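Two-component sensor histidine kinase (Nostoc sp., PDB 6OZB) probably senses light through a bilin-binding GAF domain, here carrying phycoerythrobilin, as part of a phytochrome-type sensor histidine kinase. Local coordinates at residues E16-R21 against A41-L46; A45-D50 against L166-S171; T49-I54 against I66-H71. The protein carries 1 engineered substitution. All coordinates share one frame; numbering follows the deposited sequence.

Contact 1 of 3, residues E16-R21 against A41-L46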
loop_
_atom_site.group_PDB
_atom_site.type_symbol
_atom_site.label_atom_id
_atom_site.label_comp_id
_atom_site.label_asym_id
_atom_site.label_seq_id
_atom_site.Cartn_x
_atom_site.Cartn_y
_atom_site.Cartn_z
ATOM N N GLU C 16 -11.101 -10.361 -25.413
ATOM C CA GLU C 16 -12.177 -11.234 -25.881
ATOM C C GLU C 16 -11.690 -12.058 -27.084
ATOM O O GLU C 16 -11.981 -13.246 -27.219
ATOM C CB GLU C 16 -13.411 -10.415 -26.227
ATOM C CG GLU C 16 -14.121 -9.862 -24.993
ATOM C CD GLU C 16 -14.556 -10.950 -24.015
ATOM O OE1 GLU C 16 -15.116 -11.979 -24.461
ATOM O OE2 GLU C 16 -14.331 -10.777 -22.797
ATOM N N SER C 17 -10.924 -11.419 -27.953
ATOM C CA SER C 17 -10.439 -12.101 -29.138
ATOM C C SER C 17 -9.384 -13.156 -28.762
ATOM O O SER C 17 -9.340 -14.219 -29.367
ATOM C CB SER C 17 -9.854 -11.086 -30.113
ATOM O OG SER C 17 -9.163 -11.741 -31.153
ATOM N N VAL C 18 -8.561 -12.885 -27.758
ATOM C CA VAL C 18 -7.617 -13.888 -27.269
ATOM C C VAL C 18 -8.338 -15.131 -26.749
ATOM O O VAL C 18 -7.919 -16.264 -26.996
ATOM C CB VAL C 18 -6.716 -13.316 -26.154
ATOM C CG1 VAL C 18 -5.916 -14.421 -25.482
ATOM C CG2 VAL C 18 -5.773 -12.272 -26.727
ATOM N N LEU C 19 -9.417 -14.921 -26.013
ATOM C CA LEU C 19 -10.169 -16.047 -25.470
ATOM C C LEU C 19 -10.789 -16.870 -26.583
ATOM O O LEU C 19 -10.786 -18.092 -26.519
ATOM C CB LEU C 19 -11.282 -15.543 -24.560
ATOM C CG LEU C 19 -10.893 -14.894 -23.218
ATOM C CD1 LEU C 19 -12.040 -15.092 -22.261
ATOM C CD2 LEU C 19 -9.612 -15.361 -22.615
ATOM N N ARG C 20 -11.331 -16.189 -27.598
ATOM C CA ARG C 20 -11.950 -16.858 -28.733
ATOM C C ARG C 20 -10.928 -17.665 -29.486
ATOM O O ARG C 20 -11.227 -18.741 -29.962
ATOM C CB ARG C 20 -12.623 -15.858 -29.669
ATOM C CG ARG C 20 -13.940 -15.269 -29.131
ATOM C CD ARG C 20 -14.722 -14.573 -30.201
ATOM N NE ARG C 20 -14.014 -13.428 -30.765
ATOM C CZ ARG C 20 -14.102 -12.165 -30.350
ATOM N NH1 ARG C 20 -14.883 -11.833 -29.339
ATOM N NH2 ARG C 20 -13.407 -11.219 -30.972
ATOM N N ARG C 21 -9.706 -17.144 -29.589
ATOM C CA ARG C 21 -8.690 -17.844 -30.348
ATOM C C ARG C 21 -8.246 -19.114 -29.592
ATOM O O ARG C 21 -7.956 -20.129 -30.203
ATOM C CB ARG C 21 -7.526 -16.910 -30.630
ATOM C CG ARG C 21 -7.849 -15.843 -31.685
ATOM C CD ARG C 21 -6.654 -14.869 -31.835
ATOM N NE ARG C 21 -6.950 -13.770 -32.756
ATOM C CZ ARG C 21 -6.967 -13.892 -34.085
ATOM N NH1 ARG C 21 -6.714 -15.063 -34.656
ATOM N NH2 ARG C 21 -7.249 -12.842 -34.851
ATOM N N ALA C 41 1.989 -16.216 -27.523
ATOM C CA ALA C 41 2.297 -15.099 -28.436
ATOM C C ALA C 41 1.162 -14.082 -28.518
ATOM O O ALA C 41 1.382 -12.877 -28.615
ATOM C CB ALA C 41 2.629 -15.609 -29.838
ATOM N N GLU C 42 -0.064 -14.581 -28.514
ATOM C CA GLU C 42 -1.228 -13.706 -28.569
ATOM C C GLU C 42 -1.357 -12.970 -27.235
ATOM O O GLU C 42 -1.692 -11.802 -27.187
ATOM C CB GLU C 42 -2.447 -14.562 -28.942
ATOM C CG GLU C 42 -2.256 -15.036 -30.386
ATOM C CD GLU C 42 -3.290 -16.021 -30.872
ATOM O OE1 GLU C 42 -4.153 -16.430 -30.068
ATOM O OE2 GLU C 42 -3.263 -16.365 -32.084
ATOM N N VAL C 43 -1.021 -13.629 -26.148
ATOM C CA VAL C 43 -1.075 -12.940 -24.855
ATOM C C VAL C 43 -0.041 -11.819 -24.773
ATOM O O VAL C 43 -0.324 -10.722 -24.270
ATOM C CB VAL C 43 -0.914 -13.923 -23.683
ATOM C CG1 VAL C 43 -0.824 -13.182 -22.349
ATOM C CG2 VAL C 43 -2.114 -14.850 -23.661
ATOM N N ARG C 44 1.153 -12.057 -25.296
ATOM C CA ARG C 44 2.199 -11.040 -25.213
ATOM C C ARG C 44 1.774 -9.825 -26.000
ATOM O O ARG C 44 1.960 -8.695 -25.567
ATOM C CB ARG C 44 3.537 -11.567 -25.738
ATOM C CG ARG C 44 4.735 -10.715 -25.305
ATOM C CD ARG C 44 5.753 -10.521 -26.425
ATOM N NE ARG C 44 5.147 -9.840 -27.560
ATOM C CZ ARG C 44 4.939 -8.529 -27.659
ATOM N NH1 ARG C 44 5.267 -7.682 -26.681
ATOM N NH2 ARG C 44 4.382 -8.058 -28.768
ATOM N N ALA C 45 1.183 -10.068 -27.165
ATOM C CA ALA C 45 0.739 -8.980 -28.004
ATOM C C ALA C 45 -0.325 -8.164 -27.283
ATOM O O ALA C 45 -0.352 -6.942 -27.378
ATOM C CB ALA C 45 0.212 -9.514 -29.313
ATOM N N LEU C 46 -1.199 -8.839 -26.546
ATOM C CA LEU C 46 -2.245 -8.149 -25.789
ATOM C C LEU C 46 -1.680 -7.274 -24.685
ATOM O O LEU C 46 -2.075 -6.134 -24.535
ATOM C CB LEU C 46 -3.223 -9.161 -25.185
ATOM C CG LEU C 46 -4.330 -8.586 -24.304
ATOM C CD1 LEU C 46 -5.288 -7.771 -25.113
ATOM C CD2 LEU C 46 -5.057 -9.729 -23.635
HETATM O O HOH W 1 -5.495 -17.371 -33.674
#
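The guanidinium of Arg-21 and the carboxylate of Glu-42 belong to side chains that meet at about a right angle across an antiparallel helix pair, their planes 66° apart. At the guanidinium edge, in its plane, sits a water that accepts from Arg-21 NH1 and donates to Glu-42 OE2. The direct gap from Arg-21 NH1 to Glu-42 OE2 is 4.5 Å, and that oxygen lies well out of the guanidinium plane, so charge alone acts there. The other oxygen, OE1, rests against the aliphatic part of the arginine, 3.4 Å from Arg-21 CD, while its salt bridge goes to Arg-25, one turn further along helix 12-27. On its own helix, Arg-21 NE makes a weak hydrogen bond to Ser-17 OG.

The axes of the short segments 16-21 and 41-46 are antiparallel (179°) and 10.2 Å apart at closest, a separation bridged mainly by Val-18. Its CG1 lies anti to the backbone N (chi1 170°) and touches Val-43; the other methyl turns to Leu-46. Helix 178-201 completes this apolar layer, with Ile-187 against both Val-43 and Leu-46. Beside the Arg-21/Glu-42 pair, Val-18 CG2 sits 4.1 Å from Leu-46 CD2 and equally far from Glu-42 O.

Contact 2 of 3, residues A45-D50 against L166-S171. With PEB (phycoerythrobilin), chain F.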
loop_
_atom_site.group_PDB
_atom_site.type_symbol
_atom_site.label_atom_id
_atom_site.label_comp_id
_atom_site.label_asym_id
_atom_site.label_seq_id
_atom_site.Cartn_x
_atom_site.Cartn_y
_atom_site.Cartn_z
ATOM N N ALA C 45 1.183 -10.068 -27.165
ATOM C CA ALA C 45 0.739 -8.980 -28.004
ATOM C C ALA C 45 -0.325 -8.164 -27.283
ATOM O O ALA C 45 -0.352 -6.942 -27.378
ATOM C CB ALA C 45 0.212 -9.514 -29.313
ATOM N N LEU C 46 -1.199 -8.839 -26.546
ATOM C CA LEU C 46 -2.245 -8.149 -25.789
ATOM C C LEU C 46 -1.680 -7.274 -24.685
ATOM O O LEU C 46 -2.075 -6.134 -24.535
ATOM C CB LEU C 46 -3.223 -9.161 -25.185
ATOM C CG LEU C 46 -4.330 -8.586 -24.304
ATOM C CD1 LEU C 46 -5.288 -7.771 -25.113
ATOM C CD2 LEU C 46 -5.057 -9.729 -23.635
ATOM N N LEU C 47 -0.758 -7.814 -23.904
ATOM C CA LEU C 47 -0.228 -7.100 -22.750
ATOM C C LEU C 47 0.881 -6.131 -23.119
ATOM O O LEU C 47 1.092 -5.134 -22.433
ATOM C CB LEU C 47 0.292 -8.097 -21.723
ATOM C CG LEU C 47 -0.666 -9.143 -21.197
ATOM C CD1 LEU C 47 0.105 -10.097 -20.348
ATOM C CD2 LEU C 47 -1.768 -8.491 -20.395
ATOM N N GLY C 48 1.581 -6.427 -24.212
ATOM C CA GLY C 48 2.597 -5.533 -24.739
ATOM C C GLY C 48 3.934 -5.562 -24.015
ATOM O O GLY C 48 4.794 -4.704 -24.226
ATOM N N THR C 49 4.124 -6.566 -23.185
ATOM C CA THR C 49 5.319 -6.668 -22.367
ATOM C C THR C 49 6.428 -7.426 -23.089
ATOM O O THR C 49 6.173 -8.115 -24.089
ATOM C CB THR C 49 4.981 -7.372 -21.079
ATOM O OG1 THR C 49 4.276 -8.564 -21.414
ATOM C CG2 THR C 49 4.115 -6.482 -20.206
ATOM N N ASP C 50 7.648 -7.343 -22.563
ATOM C CA ASP C 50 8.809 -7.878 -23.270
ATOM C C ASP C 50 8.866 -9.395 -23.309
ATOM O O ASP C 50 9.428 -9.935 -24.236
ATOM C CB ASP C 50 10.107 -7.386 -22.647
ATOM C CG ASP C 50 10.340 -5.886 -22.814
ATOM O OD1 ASP C 50 9.954 -5.298 -23.854
ATOM O OD2 ASP C 50 10.953 -5.304 -21.874
ATOM N N LEU C 166 0.918 -18.064 -15.363
ATOM C CA LEU C 166 1.098 -17.132 -16.471
ATOM C C LEU C 166 1.959 -15.983 -15.952
ATOM O O LEU C 166 1.598 -15.326 -14.960
ATOM C CB LEU C 166 -0.231 -16.616 -16.986
ATOM C CG LEU C 166 -0.213 -15.563 -18.081
ATOM C CD1 LEU C 166 0.391 -16.167 -19.341
ATOM C CD2 LEU C 166 -1.620 -15.059 -18.332
ATOM N N VAL C 167 3.117 -15.794 -16.576
ATOM C CA VAL C 167 4.124 -14.839 -16.106
ATOM C C VAL C 167 4.416 -13.770 -17.159
ATOM O O VAL C 167 4.733 -14.091 -18.298
ATOM C CB VAL C 167 5.437 -15.519 -15.755
ATOM C CG1 VAL C 167 6.424 -14.531 -15.125
ATOM C CG2 VAL C 167 5.221 -16.640 -14.787
ATOM N N SER C 168 4.333 -12.504 -16.767
ATOM C CA SER C 168 4.590 -11.388 -17.665
ATOM C C SER C 168 5.721 -10.534 -17.099
ATOM O O SER C 168 5.571 -9.975 -16.020
ATOM C CB SER C 168 3.315 -10.562 -17.820
ATOM O OG SER C 168 3.501 -9.412 -18.648
ATOM N N HIS C 169 6.844 -10.476 -17.813
ATOM C CA HIS C 169 8.031 -9.706 -17.415
ATOM C C HIS C 169 8.240 -8.515 -18.341
ATOM O O HIS C 169 8.030 -8.620 -19.555
ATOM C CB HIS C 169 9.306 -10.526 -17.498
ATOM C CG HIS C 169 9.461 -11.564 -16.428
ATOM N ND1 HIS C 169 10.449 -12.530 -16.478
ATOM C CD2 HIS C 169 8.785 -11.773 -15.278
ATOM C CE1 HIS C 169 10.375 -13.288 -15.396
ATOM N NE2 HIS C 169 9.379 -12.845 -14.650
ATOM N N HIS C 170 8.697 -7.397 -17.776
ATOM C CA HIS C 170 9.038 -6.222 -18.569
ATOM C C HIS C 170 10.295 -5.572 -18.059
ATOM O O HIS C 170 10.527 -5.514 -16.843
ATOM C CB HIS C 170 7.889 -5.237 -18.559
ATOM C CG HIS C 170 7.901 -4.296 -19.706
ATOM N ND1 HIS C 170 7.836 -4.722 -21.014
ATOM C CD2 HIS C 170 7.983 -2.948 -19.747
ATOM C CE1 HIS C 170 7.858 -3.670 -21.814
ATOM N NE2 HIS C 170 7.933 -2.584 -21.073
ATOM N N SER C 171 11.121 -5.102 -18.998
ATOM C CA SER C 171 12.435 -4.514 -18.691
ATOM C C SER C 171 12.358 -3.062 -18.213
ATOM O O SER C 171 13.370 -2.466 -17.805
ATOM C CB SER C 171 13.340 -4.563 -19.928
ATOM O OG SER C 171 12.896 -3.652 -20.924
HETATM C CHC PEB F . 9.522 -17.280 -9.097
HETATM N NC PEB F . 9.146 -16.234 -6.825
HETATM C C1C PEB F . 8.139 -15.710 -6.075
HETATM C C2C PEB F . 6.965 -15.745 -6.785
HETATM C C3C PEB F . 7.233 -16.313 -8.011
HETATM C C4C PEB F . 8.612 -16.619 -8.022
HETATM C CMC PEB F . 6.141 -16.530 -9.043
HETATM C CAC PEB F . 5.608 -15.211 -6.214
HETATM C CBC PEB F . 5.573 -13.692 -6.229
HETATM C CGC PEB F . 5.259 -13.233 -7.630
HETATM O O1C PEB F . 4.186 -13.629 -8.167
HETATM O O2C PEB F . 6.045 -12.458 -8.254
HETATM N ND PEB F . 8.802 -15.936 -10.990
HETATM C C1D PEB F . 8.899 -17.337 -10.404
HETATM C C2D PEB F . 9.787 -18.020 -11.333
HETATM C C3D PEB F . 10.217 -17.179 -12.336
HETATM C C4D PEB F . 9.645 -15.889 -12.217
HETATM C CMD PEB F . 10.267 -19.480 -11.118
HETATM C CAD PEB F . 11.272 -17.575 -13.386
HETATM C CBD PEB F . 11.072 -17.209 -14.690
HETATM O OD PEB F . 9.785 -14.920 -12.948
HETATM N NA PEB F . 13.552 -16.733 -4.426
HETATM C C1A PEB F . 14.774 -17.272 -4.912
HETATM C C2A PEB F . 15.655 -17.641 -3.748
HETATM C C3A PEB F . 14.883 -17.317 -2.479
HETATM C C4A PEB F . 13.545 -16.737 -2.978
HETATM C CMA PEB F . 16.126 -19.129 -3.806
HETATM C CBA PEB F . 16.881 -16.756 -0.960
HETATM O OA PEB F . 15.030 -17.420 -6.096
HETATM C CHA PEB F . 12.605 -16.231 -2.128
HETATM C CAA PEB F . 15.500 -16.323 -1.490
HETATM N NB PEB F . 10.579 -15.904 -3.893
HETATM C C1B PEB F . 11.245 -15.724 -2.597
HETATM C C2B PEB F . 10.408 -14.970 -1.694
HETATM C C3B PEB F . 9.208 -14.652 -2.407
HETATM C C4B PEB F . 9.274 -15.232 -3.796
HETATM C CHB PEB F . 8.233 -15.090 -4.680
HETATM C CMB PEB F . 10.761 -14.609 -0.286
HETATM C CAB PEB F . 8.035 -13.860 -1.869
HETATM C CBB PEB F . 8.164 -12.424 -2.327
HETATM C CGB PEB F . 7.044 -11.673 -1.603
HETATM O O1B PEB F . 5.846 -11.970 -1.891
HETATM O O2B PEB F . 7.320 -10.817 -0.728
#
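Asp-50 and Ser-171 are joined by two hydrogen bonds to one oxygen. Asp-50 OD2 accepts from Ser-171 N at 2.9 Å on its anti side, 24° out of the carboxylate plane, and from Ser-171 OG at 2.7 Å, nearly along the C-O axis. With Asp-50 CG anti to the carbonyl carbon (chi1 -67°), the same oxygen lies over one face of the His-170 ring, where the angle is too poor for a bond to ND1. That nitrogen instead takes a weak hydrogen bond in the ring plane from Asp-50 N, 3.1 Å away at 132°. Replacing Asp-50 by an alanine is likely to leave the Ser-171 amide and hydroxyl without their shared acceptor and the His-170 ring without the carboxylate over its face.

The hydroxyls Thr-49 OG1 and Ser-168 OG pair at 3.0 Å, either being a possible donor, and Leu-47 CD1 packs beside Ser-168. Gly-48, with positive phi, turns the chain out of the helix towards this strand. His-169 points its ring elsewhere: ND1 is bonded to Arg-51, and NE2 gives a weak hydrogen bond to the phycoerythrobilin oxygen OD at 2.7 Å. The strand thus ties the helix-to-strand turn to the bilin pocket of a phytochrome GAF domain.

Contact 3 of 3, residues T49-I54 against I66-H71. Engineered in segment 66-71: His-71 (natural residue Tyr).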
loop_
_atom_site.group_PDB
_atom_site.type_symbol
_atom_site.label_atom_id
_atom_site.label_comp_id
_atom_site.label_asym_id
_atom_site.label_seq_id
_atom_site.Cartn_x
_atom_site.Cartn_y
_atom_site.Cartn_z
ATOM N N THR C 49 4.124 -6.566 -23.185
ATOM C CA THR C 49 5.319 -6.668 -22.367
ATOM C C THR C 49 6.428 -7.426 -23.089
ATOM O O THR C 49 6.173 -8.115 -24.089
ATOM C CB THR C 49 4.981 -7.372 -21.079
ATOM O OG1 THR C 49 4.276 -8.564 -21.414
ATOM C CG2 THR C 49 4.115 -6.482 -20.206
ATOM N N ASP C 50 7.648 -7.343 -22.563
ATOM C CA ASP C 50 8.809 -7.878 -23.270
ATOM C C ASP C 50 8.866 -9.395 -23.309
ATOM O O ASP C 50 9.428 -9.935 -24.236
ATOM C CB ASP C 50 10.107 -7.386 -22.647
ATOM C CG ASP C 50 10.340 -5.886 -22.814
ATOM O OD1 ASP C 50 9.954 -5.298 -23.854
ATOM O OD2 ASP C 50 10.953 -5.304 -21.874
ATOM N N ARG C 51 8.331 -10.067 -22.283
ATOM C CA ARG C 51 8.444 -11.530 -22.177
ATOM C C ARG C 51 7.253 -12.071 -21.410
ATOM O O ARG C 51 7.006 -11.653 -20.280
ATOM C CB ARG C 51 9.770 -11.924 -21.494
ATOM C CG ARG C 51 9.985 -13.442 -21.252
ATOM C CD ARG C 51 11.430 -13.781 -20.844
ATOM N NE ARG C 51 11.766 -13.268 -19.514
ATOM C CZ ARG C 51 12.997 -13.138 -19.036
ATOM N NH1 ARG C 51 14.057 -13.470 -19.765
ATOM N NH2 ARG C 51 13.173 -12.641 -17.819
ATOM N N VAL C 52 6.493 -12.965 -22.052
ATOM C CA VAL C 52 5.384 -13.670 -21.411
ATOM C C VAL C 52 5.706 -15.148 -21.482
ATOM O O VAL C 52 6.165 -15.630 -22.511
ATOM C CB VAL C 52 4.044 -13.368 -22.077
ATOM C CG1 VAL C 52 2.924 -14.243 -21.534
ATOM C CG2 VAL C 52 3.706 -11.902 -21.865
ATOM N N MET C 53 5.503 -15.847 -20.371
ATOM C CA MET C 53 5.825 -17.275 -20.266
ATOM C C MET C 53 4.703 -18.031 -19.598
ATOM O O MET C 53 3.969 -17.467 -18.789
ATOM C CB MET C 53 7.098 -17.470 -19.470
ATOM C CG MET C 53 8.279 -16.735 -20.041
ATOM S SD MET C 53 9.676 -16.828 -18.924
ATOM C CE MET C 53 9.048 -15.866 -17.578
ATOM N N ILE C 54 4.573 -19.311 -19.939
ATOM C CA ILE C 54 3.759 -20.205 -19.139
ATOM C C ILE C 54 4.712 -21.200 -18.484
ATOM O O ILE C 54 5.586 -21.797 -19.135
ATOM C CB ILE C 54 2.667 -20.873 -19.985
ATOM C CG1 ILE C 54 1.667 -19.786 -20.390
ATOM C CG2 ILE C 54 1.992 -22.006 -19.193
ATOM C CD1 ILE C 54 0.485 -20.245 -21.121
ATOM N N ILE C 66 7.475 -23.765 -20.243
ATOM C CA ILE C 66 7.077 -24.633 -21.359
ATOM C C ILE C 66 6.600 -23.846 -22.563
ATOM O O ILE C 66 6.412 -24.413 -23.629
ATOM C CB ILE C 66 5.991 -25.646 -20.946
ATOM C CG1 ILE C 66 4.761 -24.963 -20.362
ATOM C CG2 ILE C 66 6.590 -26.631 -19.962
ATOM C CD1 ILE C 66 3.501 -25.856 -20.410
ATOM N N ALA C 67 6.376 -22.543 -22.392
ATOM C CA ALA C 67 6.053 -21.670 -23.523
ATOM C C ALA C 67 6.496 -20.245 -23.226
ATOM O O ALA C 67 6.468 -19.806 -22.068
ATOM C CB ALA C 67 4.573 -21.710 -23.827
ATOM N N GLU C 68 6.862 -19.522 -24.278
ATOM C CA GLU C 68 7.449 -18.207 -24.131
ATOM C C GLU C 68 7.301 -17.389 -25.416
ATOM O O GLU C 68 7.468 -17.912 -26.532
ATOM C CB GLU C 68 8.908 -18.365 -23.753
ATOM C CG GLU C 68 9.725 -17.091 -23.708
ATOM C CD GLU C 68 11.156 -17.396 -23.413
ATOM O OE1 GLU C 68 11.613 -17.060 -22.300
ATOM O OE2 GLU C 68 11.816 -18.004 -24.287
ATOM N N SER C 69 6.973 -16.113 -25.253
ATOM C CA SER C 69 6.998 -15.170 -26.356
ATOM C C SER C 69 7.697 -13.893 -25.917
ATOM O O SER C 69 7.392 -13.318 -24.875
ATOM C CB SER C 69 5.562 -14.913 -26.872
ATOM O OG SER C 69 5.533 -13.969 -27.925
ATOM N N ILE C 70 8.686 -13.499 -26.703
ATOM C CA ILE C 70 9.502 -12.343 -26.409
ATOM C C ILE C 70 9.430 -11.344 -27.552
ATOM O O ILE C 70 9.421 -11.714 -28.714
ATOM C CB ILE C 70 10.965 -12.758 -26.145
ATOM C CG1 ILE C 70 11.006 -13.558 -24.831
ATOM C CG2 ILE C 70 11.903 -11.523 -26.086
ATOM C CD1 ILE C 70 12.364 -14.180 -24.530
ATOM N N HIS C 71 9.394 -10.071 -27.198
ATOM C CA HIS C 71 9.388 -8.986 -28.166
ATOM C C HIS C 71 10.804 -8.607 -28.595
ATOM O O HIS C 71 11.556 -8.112 -27.787
ATOM C CB HIS C 71 8.725 -7.750 -27.552
ATOM C CG HIS C 71 8.502 -6.630 -28.518
ATOM N ND1 HIS C 71 7.783 -6.774 -29.686
ATOM C CD2 HIS C 71 8.951 -5.354 -28.508
ATOM C CE1 HIS C 71 7.761 -5.618 -30.328
ATOM N NE2 HIS C 71 8.466 -4.742 -29.636
#
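Val-52 and Ser-69 form the regular middle of this antiparallel pairing, each donating its amide to the other's carbonyl. Val-52 N to Ser-69 O spans 3.0 Å in the carbonyl plane, and the return bond, Ser-69 N to Val-52 O, is 2.9 Å and nearly straight at the oxygen. CA-H...O contacts fill the intervals, for instance Met-53 CA to Ala-67 O at 3.2 Å.

The tight part lies on the face bearing Arg-51, Met-53, Glu-68 and Ile-70. There Arg-51 and Ile-70 run side by side in the same direction, with Arg-51 CG 3.7 Å from Ile-70 CG1. A bend at chi3 (68°) carries the guanidinium away from strand 63-70, towards Pro-76 O and His-169 ND1. Glu-68, extended beyond CG, lies alongside Met-53, its OE1 3.9 Å from Met-53 SD. Arg-51 NE remains 4.7 Å from Glu-68 OE1, too far for a direct bond; the carboxylate is held by Ser-77 OG and the Leu-78 amide. The opposite face, with Val-52, Ile-54 and Ala-67, is buried beneath helix 32-47.

The looser, solvent side is confined to His-71 and Ile-66. Partly exposed His-71, engineered in place of tyrosine, bonds through its backbone N to Asp-50 O, but of its side chain CB is nearest, 4.0 Å from Asp-50 O. At the other end, where Ile-66 is partly exposed but Ile-54 and Ala-67 are buried, Ile-66 and Ala-67 both face Ile-54 in a classic beta bulge: Ile-54 O accepts from Ile-66 N at 2.9 Å and only weakly from Ala-67 N. The arrangement is a beta hairpin of the GAF-domain antiparallel sheet, and Met-53 on it lines the phycoerythrobilin pocket.

Helix 32-47 and the strand that follows it connect all three contacts. Contact 1 and contact 2 share Ala-45 and Leu-46, with centres about 12 Å apart, and Arg-44 NH1 reaches Thr-49 O at 2.8 Å, a probable hydrogen bond from the helix to the turn used by contacts 2 and 3. Those two are the nearer pair, centres about 7 Å apart, since strand 51-57 lies between 63-70 and 161-170 in the sheet; His-169 N to Arg-51 O, 2.7 Å, probably bonds the strands. Both reach the phycoerythrobilin pocket, where His-169 CE1 lies 3.6 Å from Met-53 CE, whereas contact 1 lies on the helical layer behind the sheet.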